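Local coordinates for NTD biosynthesis operon protein NtdA (Bacillus subtilis subsp. subtilis, PDB 4K2M) that catalyses the reversible pyridoxal phosphate-dependent transfer of an amino group from glutamate to 3-dehydro-glucose 6-phosphate, giving kanosamine 6-phosphate for antibiotic biosynthesis, at residues A[201-206]-A[346-351]; A[26-31]-A[48-53]; A[58-63]-A[422-427]. One frame throughout, in Å; residues are numbered along the deposited sequence.

Contact 1: residues A[201-206]-A[346-351]; sequences YGKHSD and EDHVWH. With EDO (1,2-ethanediol), chain G.
With CG anti to the backbone N (chi1 176°), K203 sets its CB over one face of the H348 imidazole, while CD passes the CD2 rim of the ring and the chain, bent at chi2, leads NZ to D347, whose own CG sits between its backbone N and carbonyl carbon (chi1 61°). The two loops run nearly antiparallel and form a single beta bridge, K203 with H348, in the aspartate aminotransferase fold. K203 CB makes a CH-pi contact with the H348 ring, its centroid 3.9 Å away. Lysine suits this place, having apolar methylenes to set beside the ring and a terminal ammonium for the carboxylate: K203 NZ meets D347 OD1 on the syn side at 3.0 Å, a salt bridge that S345 OG joins by bonding to both. On the other face of the imidazole lies the W350 indole, so H348 is sandwiched, and H348 ND1 accepts from W350 N at 3.0 Å. Flanking the bridge, V349 N donates to G202 O at 2.9 Å and H204 N to D347 O at 2.9 Å. At phi 101° the G202 backbone leaves no room for a CB beside H351 N, which suits glycine. H351, its ND1 bonded to N250, lies beside Q227, a pyridoxal phosphate-binding residue whose OE1 accepts from Y201 N, so the bridge adjoins the active site. At the other end, one water joins H204 O to D347 OD2, 2.6 Å from the carboxylate oxygen.

Contact 2: residues A[26-31]-A[48-53]; sequences DVQGKE and KEKIDI. With EDO (1,2-ethanediol), chain H.
The side-chain amide of Q28 pairs with both backbone polar atoms of I51: I51 N donates to Q28 OE1 at 2.7 Å, nearly straight at 170°, and Q28 NE2 returns a bond to I51 O at 3.0 Å, lying in the carbonyl plane on a lone pair. Glutamine suits the place because one flat group offers both an acceptor and a donor. Its CG lies beside the backbone N (chi1 -61°) and the chain beyond is extended, which carries the amide across to residue 51. K50 folds back on its own segment, bent at chi2 and chi4, and K50 NZ approaches I51 O from above the carbonyl plane at 3.0 Å; K50 CD and CE lie against D26 O. In the next shell, a water bridges Q28 OE1 and E49 O, and Q28 NE2 also donates to G25 O. L23 of helix 13-24 packs on Q28, and E31 OE2 takes a bond from G29 N, next to the glutamine, at 2.8 Å. These two loops of the N-terminal domain are thus joined at its surface by two hydrogen bonds from one side-chain amide to the backbone of I51. Both K50 NZ and Q28 NE2 donate to I51 O, which would be expected to polarise that carbonyl.

Contact 3: residues A[58-63]-A[422-427]; sequences FNYQKN and TLEEQD
L423, just after the N-cap residue T422 of helix 423-441, pushes its branched side chain between the rings of F58 and Y60. In the capping box that starts the helix, E425 N donates to T422 OG1 at 3.2 Å while T422 N donates back to E425 OE1. L423 CD2 lies over a face of F58, 4.0 Å from the centroid; its CB lies over a face of Y60, and CD1 over that same face, offset toward the rim. Leucine suits this wedge, being apolar and forked, with a methyl for each ring. E424, bent at chi2 with CG between its backbone N and carbonyl carbon (chi1 62°), curls back so that OE1 accepts from Q61 N at 3.0 Å, almost straight (174°) but from above the carboxylate plane. One water links E424 OE1 to F58 O and L423 N, another links OE2 to N59 O and Q61 NE2, and R64 forms a salt bridge with OE2. One turn on, D427 OD2 meets the Y60 ring at its edge and takes a very short bond of 2.5 Å from Y60 OH; D427 OD1 pairs with R325. The contact fastens the N-terminal domain to the start of the last helix. With arginines beside both acids, E424 and D427 are probably ionised, and so well suited as acceptors for Q61 N and Y60 OH.

Contact 2 comes first along the chain, within the N-terminal domain; contact 3 then joins residues 58-63, of the same N-terminal domain, to the final helix, 423-441, and contact 1 falls in the long span between the two segments of contact 3. Contacts 2 and 3 have centres about 21 Å apart and touch where I53 meets F58, around the short helix 53-57. Contact 1 lies deep, its centre about 8 Å from that of the chain, about 27 Å from contact 2 and 25 Å from contact 3 between centres. Helix 312-329 packs against residues of all three: W350, I53, and F58 with L423. It therefore runs between the added N-terminal domain and the loops beside the cofactor.

Contact 1: residues A[201-206]-A[346-351]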
loop_
_atom_site.group_PDB
_atom_site.type_symbol
_atom_site.label_atom_id
_atom_site.label_comp_id
_atom_site.label_asym_id
_atom_site.label_seq_id
_atom_site.Cartn_x
_atom_site.Cartn_y
_atom_site.Cartn_z
ATOM N N TYR A 201 0.397 5.871 -22.264
ATOM C CA TYR A 201 -0.107 4.735 -23.034
ATOM C C TYR A 201 1.009 3.748 -23.373
ATOM O O TYR A 201 0.772 2.769 -24.083
ATOM C CB TYR A 201 -0.823 5.190 -24.315
ATOM C CG TYR A 201 -1.846 6.290 -24.099
ATOM C CD1 TYR A 201 -2.622 6.339 -22.950
ATOM C CD2 TYR A 201 -2.041 7.261 -25.060
ATOM C CE1 TYR A 201 -3.564 7.352 -22.757
ATOM C CE2 TYR A 201 -2.970 8.272 -24.878
ATOM C CZ TYR A 201 -3.731 8.302 -23.732
ATOM O OH TYR A 201 -4.646 9.322 -23.584
ATOM N N GLY A 202 2.216 3.994 -22.857
ATOM C CA GLY A 202 3.362 3.132 -23.141
ATOM C C GLY A 202 4.308 3.700 -24.193
ATOM O O GLY A 202 5.303 3.070 -24.557
ATOM N N LYS A 203 4.014 4.906 -24.666
ATOM C CA LYS A 203 4.870 5.579 -25.657
ATOM C C LYS A 203 5.973 6.353 -24.935
ATOM O O LYS A 203 5.705 7.094 -23.997
ATOM C CB LYS A 203 4.023 6.565 -26.470
ATOM C CG LYS A 203 4.778 7.409 -27.480
ATOM C CD LYS A 203 5.244 6.595 -28.666
ATOM C CE LYS A 203 5.798 7.520 -29.752
ATOM N NZ LYS A 203 6.287 6.725 -30.914
ATOM N N HIS A 204 7.212 6.193 -25.388
ATOM C CA HIS A 204 8.356 6.866 -24.771
ATOM C C HIS A 204 8.364 8.350 -25.150
ATOM O O HIS A 204 8.295 8.704 -26.340
ATOM C CB HIS A 204 9.648 6.196 -25.265
ATOM C CG HIS A 204 10.753 6.166 -24.256
ATOM N ND1 HIS A 204 11.786 5.254 -24.315
ATOM C CD2 HIS A 204 10.983 6.929 -23.163
ATOM C CE1 HIS A 204 12.612 5.465 -23.304
ATOM N NE2 HIS A 204 12.147 6.475 -22.590
ATOM N N SER A 205 8.442 9.223 -24.142
ATOM C CA SER A 205 8.590 10.656 -24.373
ATOM C C SER A 205 9.934 10.926 -25.039
ATOM O O SER A 205 10.813 10.063 -25.030
ATOM C CB SER A 205 8.563 11.406 -23.051
ATOM O OG SER A 205 7.319 11.274 -22.407
ATOM N N ASP A 206 10.108 12.131 -25.588
ATOM C CA ASP A 206 11.374 12.496 -26.233
ATOM C C ASP A 206 12.404 12.862 -25.176
ATOM O O ASP A 206 12.700 14.041 -24.953
ATOM C CB ASP A 206 11.167 13.666 -27.191
ATOM C CG ASP A 206 12.407 13.963 -28.047
ATOM O OD1 ASP A 206 13.511 13.412 -27.785
ATOM O OD2 ASP A 206 12.269 14.777 -28.982
ATOM N N GLU A 346 9.489 1.684 -32.363
ATOM C CA GLU A 346 10.243 0.829 -31.458
ATOM C C GLU A 346 10.193 1.326 -30.026
ATOM O O GLU A 346 10.620 0.620 -29.116
ATOM C CB GLU A 346 11.701 0.764 -31.911
ATOM C CG GLU A 346 11.860 0.116 -33.271
ATOM C CD GLU A 346 13.280 0.202 -33.796
ATOM O OE1 GLU A 346 13.725 -0.765 -34.454
ATOM O OE2 GLU A 346 13.941 1.236 -33.551
ATOM N N ASP A 347 9.686 2.540 -29.831
ATOM C CA ASP A 347 9.690 3.157 -28.507
ATOM C C ASP A 347 8.288 3.188 -27.905
ATOM O O ASP A 347 7.846 4.216 -27.395
ATOM C CB ASP A 347 10.289 4.575 -28.557
ATOM C CG ASP A 347 9.511 5.516 -29.465
ATOM O OD1 ASP A 347 8.695 5.022 -30.276
ATOM O OD2 ASP A 347 9.718 6.754 -29.369
ATOM N N HIS A 348 7.601 2.052 -27.954
ATOM C CA HIS A 348 6.229 1.952 -27.448
ATOM C C HIS A 348 6.065 0.536 -26.897
ATOM O O HIS A 348 6.552 -0.423 -27.504
ATOM C CB HIS A 348 5.244 2.151 -28.620
ATOM C CG HIS A 348 3.904 2.710 -28.228
ATOM N ND1 HIS A 348 3.156 2.219 -27.181
ATOM C CD2 HIS A 348 3.171 3.707 -28.785
ATOM C CE1 HIS A 348 2.026 2.906 -27.093
ATOM N NE2 HIS A 348 2.010 3.808 -28.056
ATOM N N VAL A 349 5.399 0.391 -25.750
ATOM C CA VAL A 349 5.113 -0.944 -25.230
ATOM C C VAL A 349 3.619 -1.272 -25.220
ATOM O O VAL A 349 3.215 -2.317 -24.728
ATOM C CB VAL A 349 5.743 -1.215 -23.845
ATOM C CG1 VAL A 349 7.258 -1.212 -23.935
ATOM C CG2 VAL A 349 5.255 -0.181 -22.792
ATOM N N TRP A 350 2.812 -0.368 -25.763
ATOM C CA TRP A 350 1.424 -0.679 -26.085
ATOM C C TRP A 350 0.628 -1.071 -24.859
ATOM O O TRP A 350 -0.071 -2.083 -24.840
ATOM C CB TRP A 350 1.358 -1.770 -27.168
ATOM C CG TRP A 350 2.169 -1.376 -28.374
ATOM C CD1 TRP A 350 3.361 -1.921 -28.779
ATOM C CD2 TRP A 350 1.865 -0.328 -29.300
ATOM N NE1 TRP A 350 3.818 -1.261 -29.910
ATOM C CE2 TRP A 350 2.914 -0.283 -30.246
ATOM C CE3 TRP A 350 0.805 0.585 -29.422
ATOM C CZ2 TRP A 350 2.929 0.628 -31.307
ATOM C CZ3 TRP A 350 0.825 1.499 -30.473
ATOM C CH2 TRP A 350 1.880 1.510 -31.404
ATOM N N HIS A 351 0.723 -0.245 -23.820
ATOM C CA HIS A 351 -0.133 -0.445 -22.664
ATOM C C HIS A 351 -1.597 -0.151 -23.026
ATOM O O HIS A 351 -2.513 -0.873 -22.620
ATOM C CB HIS A 351 0.295 0.464 -21.513
ATOM C CG HIS A 351 -0.614 0.370 -20.332
ATOM N ND1 HIS A 351 -0.766 -0.790 -19.605
ATOM C CD2 HIS A 351 -1.446 1.279 -19.771
ATOM C CE1 HIS A 351 -1.643 -0.589 -18.636
ATOM N NE2 HIS A 351 -2.071 0.657 -18.715
HETATM C C1 EDO G . -6.537 12.176 -23.840
HETATM O O1 EDO G . -6.525 13.196 -22.847
HETATM C C2 EDO G . -5.294 12.276 -24.713
HETATM O O2 EDO G . -4.156 11.886 -23.940
HETATM O O HOH W 1 10.833 8.568 -27.862
#

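Contact 2: residues A[26-31]-A[48-53]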
loop_
_atom_site.group_PDB
_atom_site.type_symbol
_atom_site.label_atom_id
_atom_site.label_comp_id
_atom_site.label_asym_id
_atom_site.label_seq_id
_atom_site.Cartn_x
_atom_site.Cartn_y
_atom_site.Cartn_z
ATOM N N ASP A 26 9.766 -17.868 -41.662
ATOM C CA ASP A 26 9.822 -19.337 -41.655
ATOM C C ASP A 26 10.967 -19.929 -40.834
ATOM O O ASP A 26 10.798 -20.955 -40.173
ATOM C CB ASP A 26 9.940 -19.869 -43.084
ATOM C CG ASP A 26 8.673 -19.681 -43.885
ATOM O OD1 ASP A 26 7.576 -19.762 -43.294
ATOM O OD2 ASP A 26 8.780 -19.457 -45.112
ATOM N N VAL A 27 12.139 -19.309 -40.900
ATOM C CA VAL A 27 13.299 -19.830 -40.179
ATOM C C VAL A 27 13.421 -19.144 -38.833
ATOM O O VAL A 27 13.614 -17.929 -38.760
ATOM C CB VAL A 27 14.604 -19.620 -40.964
ATOM C CG1 VAL A 27 15.780 -20.156 -40.168
ATOM C CG2 VAL A 27 14.513 -20.315 -42.319
ATOM N N GLN A 28 13.273 -19.926 -37.775
ATOM C CA GLN A 28 13.384 -19.413 -36.418
ATOM C C GLN A 28 14.331 -20.360 -35.719
ATOM O O GLN A 28 13.905 -21.358 -35.141
ATOM C CB GLN A 28 12.011 -19.420 -35.733
ATOM C CG GLN A 28 10.970 -18.531 -36.432
ATOM C CD GLN A 28 9.556 -18.756 -35.930
ATOM O OE1 GLN A 28 9.344 -19.356 -34.870
ATOM N NE2 GLN A 28 8.574 -18.287 -36.703
ATOM N N GLY A 29 15.623 -20.070 -35.804
ATOM C CA GLY A 29 16.601 -21.012 -35.296
ATOM C C GLY A 29 17.532 -20.407 -34.271
ATOM O O GLY A 29 17.135 -19.528 -33.490
ATOM N N LYS A 30 18.782 -20.862 -34.300
ATOM C CA LYS A 30 19.771 -20.545 -33.266
ATOM C C LYS A 30 20.107 -19.061 -33.178
ATOM O O LYS A 30 20.679 -18.613 -32.183
ATOM C CB LYS A 30 21.053 -21.366 -33.506
ATOM C CG LYS A 30 21.793 -20.970 -34.775
ATOM C CD LYS A 30 22.903 -21.968 -35.112
ATOM C CE LYS A 30 23.555 -21.586 -36.451
ATOM N NZ LYS A 30 24.747 -22.428 -36.728
ATOM N N GLU A 31 19.736 -18.293 -34.200
ATOM C CA GLU A 31 20.049 -16.871 -34.230
ATOM C C GLU A 31 19.205 -16.119 -33.204
ATOM O O GLU A 31 19.531 -14.980 -32.838
ATOM C CB GLU A 31 19.834 -16.289 -35.631
ATOM C CG GLU A 31 18.372 -16.189 -36.074
ATOM C CD GLU A 31 17.763 -17.526 -36.492
ATOM O OE1 GLU A 31 18.513 -18.510 -36.709
ATOM O OE2 GLU A 31 16.517 -17.587 -36.609
ATOM N N LYS A 48 10.977 -23.354 -28.152
ATOM C CA LYS A 48 11.634 -24.636 -28.394
ATOM C C LYS A 48 11.358 -25.096 -29.821
ATOM O O LYS A 48 12.174 -25.790 -30.436
ATOM C CB LYS A 48 11.166 -25.696 -27.392
ATOM C CG LYS A 48 11.927 -25.684 -26.061
ATOM C CD LYS A 48 11.440 -26.797 -25.145
ATOM C CE LYS A 48 12.380 -26.981 -23.961
ATOM N NZ LYS A 48 12.517 -25.735 -23.155
ATOM N N GLU A 49 10.204 -24.696 -30.347
ATOM C CA GLU A 49 9.822 -25.065 -31.702
ATOM C C GLU A 49 9.499 -23.824 -32.510
ATOM O O GLU A 49 9.270 -22.754 -31.955
ATOM C CB GLU A 49 8.613 -26.006 -31.692
ATOM C CG GLU A 49 8.794 -27.284 -30.868
ATOM C CD GLU A 49 9.788 -28.261 -31.484
ATOM O OE1 GLU A 49 10.251 -28.019 -32.622
ATOM O OE2 GLU A 49 10.105 -29.276 -30.826
ATOM N N LYS A 50 9.496 -23.971 -33.827
ATOM C CA LYS A 50 9.090 -22.900 -34.726
ATOM C C LYS A 50 7.660 -22.471 -34.390
ATOM O O LYS A 50 6.797 -23.317 -34.160
ATOM C CB LYS A 50 9.192 -23.406 -36.169
ATOM C CG LYS A 50 8.148 -22.878 -37.111
ATOM C CD LYS A 50 8.805 -22.062 -38.171
ATOM C CE LYS A 50 7.797 -21.551 -39.185
ATOM N NZ LYS A 50 6.801 -20.643 -38.556
ATOM N N ILE A 51 7.436 -21.159 -34.338
ATOM C CA ILE A 51 6.182 -20.565 -33.877
ATOM C C ILE A 51 5.336 -20.046 -35.040
ATOM O O ILE A 51 5.862 -19.410 -35.946
ATOM C CB ILE A 51 6.494 -19.369 -32.922
ATOM C CG1 ILE A 51 6.930 -19.891 -31.553
ATOM C CG2 ILE A 51 5.309 -18.414 -32.798
ATOM C CD1 ILE A 51 6.059 -21.005 -31.033
ATOM N N ASP A 52 4.031 -20.331 -35.027
ATOM C CA ASP A 52 3.093 -19.567 -35.852
ATOM C C ASP A 52 2.389 -18.665 -34.857
ATOM O O ASP A 52 1.711 -19.170 -33.968
ATOM C CB ASP A 52 2.049 -20.472 -36.510
ATOM C CG ASP A 52 0.997 -19.672 -37.281
ATOM O OD1 ASP A 52 -0.120 -19.450 -36.749
ATOM O OD2 ASP A 52 1.301 -19.238 -38.416
ATOM N N ILE A 53 2.588 -17.357 -34.958
ATOM C CA ILE A 53 2.128 -16.483 -33.875
ATOM C C ILE A 53 0.637 -16.612 -33.649
ATOM O O ILE A 53 0.201 -16.779 -32.501
ATOM C CB ILE A 53 2.490 -15.017 -34.099
ATOM C CG1 ILE A 53 4.000 -14.845 -34.021
ATOM C CG2 ILE A 53 1.824 -14.113 -33.004
ATOM C CD1 ILE A 53 4.475 -13.563 -34.657
HETATM C C1 EDO H . 20.187 -19.694 -39.265
HETATM O O1 EDO H . 20.438 -18.630 -38.347
HETATM C C2 EDO H . 20.580 -19.252 -40.672
HETATM O O2 EDO H . 21.826 -18.557 -40.617
HETATM O O HOH W 2 10.648 -20.307 -32.566
#

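Contact 3: residues A[58-63]-A[422-427]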
loop_
_atom_site.group_PDB
_atom_site.type_symbol
_atom_site.label_atom_id
_atom_site.label_comp_id
_atom_site.label_asym_id
_atom_site.label_seq_id
_atom_site.Cartn_x
_atom_site.Cartn_y
_atom_site.Cartn_z
ATOM N N PHE A 58 -1.758 -17.057 -29.763
ATOM C CA PHE A 58 -3.105 -16.509 -29.592
ATOM C C PHE A 58 -4.229 -17.530 -29.687
ATOM O O PHE A 58 -5.378 -17.210 -29.390
ATOM C CB PHE A 58 -3.355 -15.384 -30.600
ATOM C CG PHE A 58 -2.615 -14.118 -30.278
ATOM C CD1 PHE A 58 -3.204 -13.152 -29.463
ATOM C CD2 PHE A 58 -1.338 -13.886 -30.789
ATOM C CE1 PHE A 58 -2.527 -11.984 -29.155
ATOM C CE2 PHE A 58 -0.648 -12.711 -30.482
ATOM C CZ PHE A 58 -1.248 -11.761 -29.670
ATOM N N ASN A 59 -3.893 -18.746 -30.093
ATOM C CA ASN A 59 -4.902 -19.788 -30.335
ATOM C C ASN A 59 -6.063 -19.242 -31.184
ATOM O O ASN A 59 -7.237 -19.425 -30.843
ATOM C CB ASN A 59 -5.432 -20.362 -29.015
ATOM C CG ASN A 59 -6.257 -21.628 -29.217
ATOM O OD1 ASN A 59 -6.019 -22.386 -30.151
ATOM N ND2 ASN A 59 -7.227 -21.857 -28.335
ATOM N N TYR A 60 -5.715 -18.579 -32.287
ATOM C CA TYR A 60 -6.681 -17.900 -33.162
ATOM C C TYR A 60 -7.807 -18.862 -33.554
ATOM O O TYR A 60 -7.549 -19.950 -34.082
ATOM C CB TYR A 60 -5.963 -17.430 -34.436
ATOM C CG TYR A 60 -6.734 -16.470 -35.338
ATOM C CD1 TYR A 60 -7.885 -15.821 -34.900
ATOM C CD2 TYR A 60 -6.305 -16.230 -36.630
ATOM C CE1 TYR A 60 -8.580 -14.946 -35.734
ATOM C CE2 TYR A 60 -6.984 -15.359 -37.477
ATOM C CZ TYR A 60 -8.115 -14.712 -37.022
ATOM O OH TYR A 60 -8.777 -13.835 -37.871
ATOM N N GLN A 61 -9.045 -18.476 -33.265
ATOM C CA GLN A 61 -10.207 -19.257 -33.695
ATOM C C GLN A 61 -11.095 -18.298 -34.462
ATOM O O GLN A 61 -11.997 -17.705 -33.888
ATOM C CB GLN A 61 -11.004 -19.767 -32.499
ATOM C CG GLN A 61 -10.297 -20.664 -31.507
ATOM C CD GLN A 61 -11.241 -21.096 -30.393
ATOM O OE1 GLN A 61 -12.237 -21.791 -30.647
ATOM N NE2 GLN A 61 -10.966 -20.647 -29.161
ATOM N N LYS A 62 -10.826 -18.137 -35.753
ATOM C CA LYS A 62 -11.527 -17.136 -36.556
ATOM C C LYS A 62 -13.033 -17.392 -36.579
ATOM O O LYS A 62 -13.839 -16.463 -36.657
ATOM C CB LYS A 62 -10.962 -17.126 -37.980
ATOM C CG LYS A 62 -11.654 -16.128 -38.897
ATOM C CD LYS A 62 -10.858 -15.832 -40.161
ATOM C CE LYS A 62 -11.238 -16.755 -41.315
ATOM N NZ LYS A 62 -10.524 -18.063 -41.268
ATOM N N ASN A 63 -13.404 -18.663 -36.497
ATOM C CA ASN A 63 -14.805 -19.070 -36.561
ATOM C C ASN A 63 -15.527 -19.087 -35.220
ATOM O O ASN A 63 -16.651 -19.579 -35.132
ATOM C CB ASN A 63 -14.927 -20.462 -37.195
ATOM C CG ASN A 63 -14.090 -21.515 -36.469
ATOM O OD1 ASN A 63 -12.969 -21.241 -36.019
ATOM N ND2 ASN A 63 -14.615 -22.742 -36.396
ATOM N N THR A 422 -8.094 -11.968 -27.693
ATOM C CA THR A 422 -8.033 -12.930 -28.797
ATOM C C THR A 422 -8.063 -12.204 -30.124
ATOM O O THR A 422 -8.598 -11.099 -30.230
ATOM C CB THR A 422 -9.168 -13.980 -28.751
ATOM O OG1 THR A 422 -10.435 -13.331 -28.904
ATOM C CG2 THR A 422 -9.152 -14.748 -27.445
ATOM N N LEU A 423 -7.496 -12.825 -31.151
ATOM C CA LEU A 423 -7.492 -12.196 -32.466
ATOM C C LEU A 423 -8.891 -12.176 -33.064
ATOM O O LEU A 423 -9.237 -11.262 -33.807
ATOM C CB LEU A 423 -6.531 -12.910 -33.401
ATOM C CG LEU A 423 -5.095 -12.969 -32.917
ATOM C CD1 LEU A 423 -4.224 -13.644 -33.985
ATOM C CD2 LEU A 423 -4.570 -11.582 -32.606
ATOM N N GLU A 424 -9.709 -13.167 -32.730
ATOM C CA GLU A 424 -11.088 -13.156 -33.211
ATOM C C GLU A 424 -11.922 -12.017 -32.597
ATOM O O GLU A 424 -12.767 -11.424 -33.270
ATOM C CB GLU A 424 -11.765 -14.525 -33.031
ATOM C CG GLU A 424 -11.892 -15.018 -31.590
ATOM C CD GLU A 424 -10.744 -15.943 -31.173
ATOM O OE1 GLU A 424 -9.664 -15.894 -31.803
ATOM O OE2 GLU A 424 -10.926 -16.715 -30.205
ATOM N N GLU A 425 -11.675 -11.682 -31.333
ATOM C CA GLU A 425 -12.268 -10.463 -30.782
ATOM C C GLU A 425 -11.734 -9.232 -31.502
ATOM O O GLU A 425 -12.481 -8.294 -31.798
ATOM C CB GLU A 425 -11.952 -10.333 -29.301
ATOM C CG GLU A 425 -12.717 -11.257 -28.387
ATOM C CD GLU A 425 -12.117 -11.260 -26.991
ATOM O OE1 GLU A 425 -10.999 -11.799 -26.811
ATOM O OE2 GLU A 425 -12.756 -10.712 -26.072
ATOM N N GLN A 426 -10.424 -9.209 -31.752
ATOM C CA GLN A 426 -9.839 -8.072 -32.446
ATOM C C GLN A 426 -10.451 -7.916 -33.845
ATOM O O GLN A 426 -10.718 -6.788 -34.275
ATOM C CB GLN A 426 -8.315 -8.178 -32.527
ATOM C CG GLN A 426 -7.675 -6.913 -33.064
ATOM C CD GLN A 426 -6.179 -7.040 -33.209
ATOM O OE1 GLN A 426 -5.682 -8.042 -33.712
ATOM N NE2 GLN A 426 -5.449 -6.028 -32.755
ATOM N N ASP A 427 -10.692 -9.035 -34.533
ATOM C CA ASP A 427 -11.395 -9.003 -35.824
ATOM C C ASP A 427 -12.713 -8.247 -35.714
ATOM O O ASP A 427 -13.042 -7.422 -36.572
ATOM C CB ASP A 427 -11.695 -10.426 -36.345
ATOM C CG ASP A 427 -10.445 -11.193 -36.745
ATOM O OD1 ASP A 427 -9.384 -10.558 -36.951
ATOM O OD2 ASP A 427 -10.543 -12.439 -36.872
HETATM O O HOH W 3 -7.031 -15.555 -30.785
HETATM O O HOH W 4 -9.119 -18.310 -29.192
HETATM O O HOH W 5 -12.933 -13.631 -36.981
#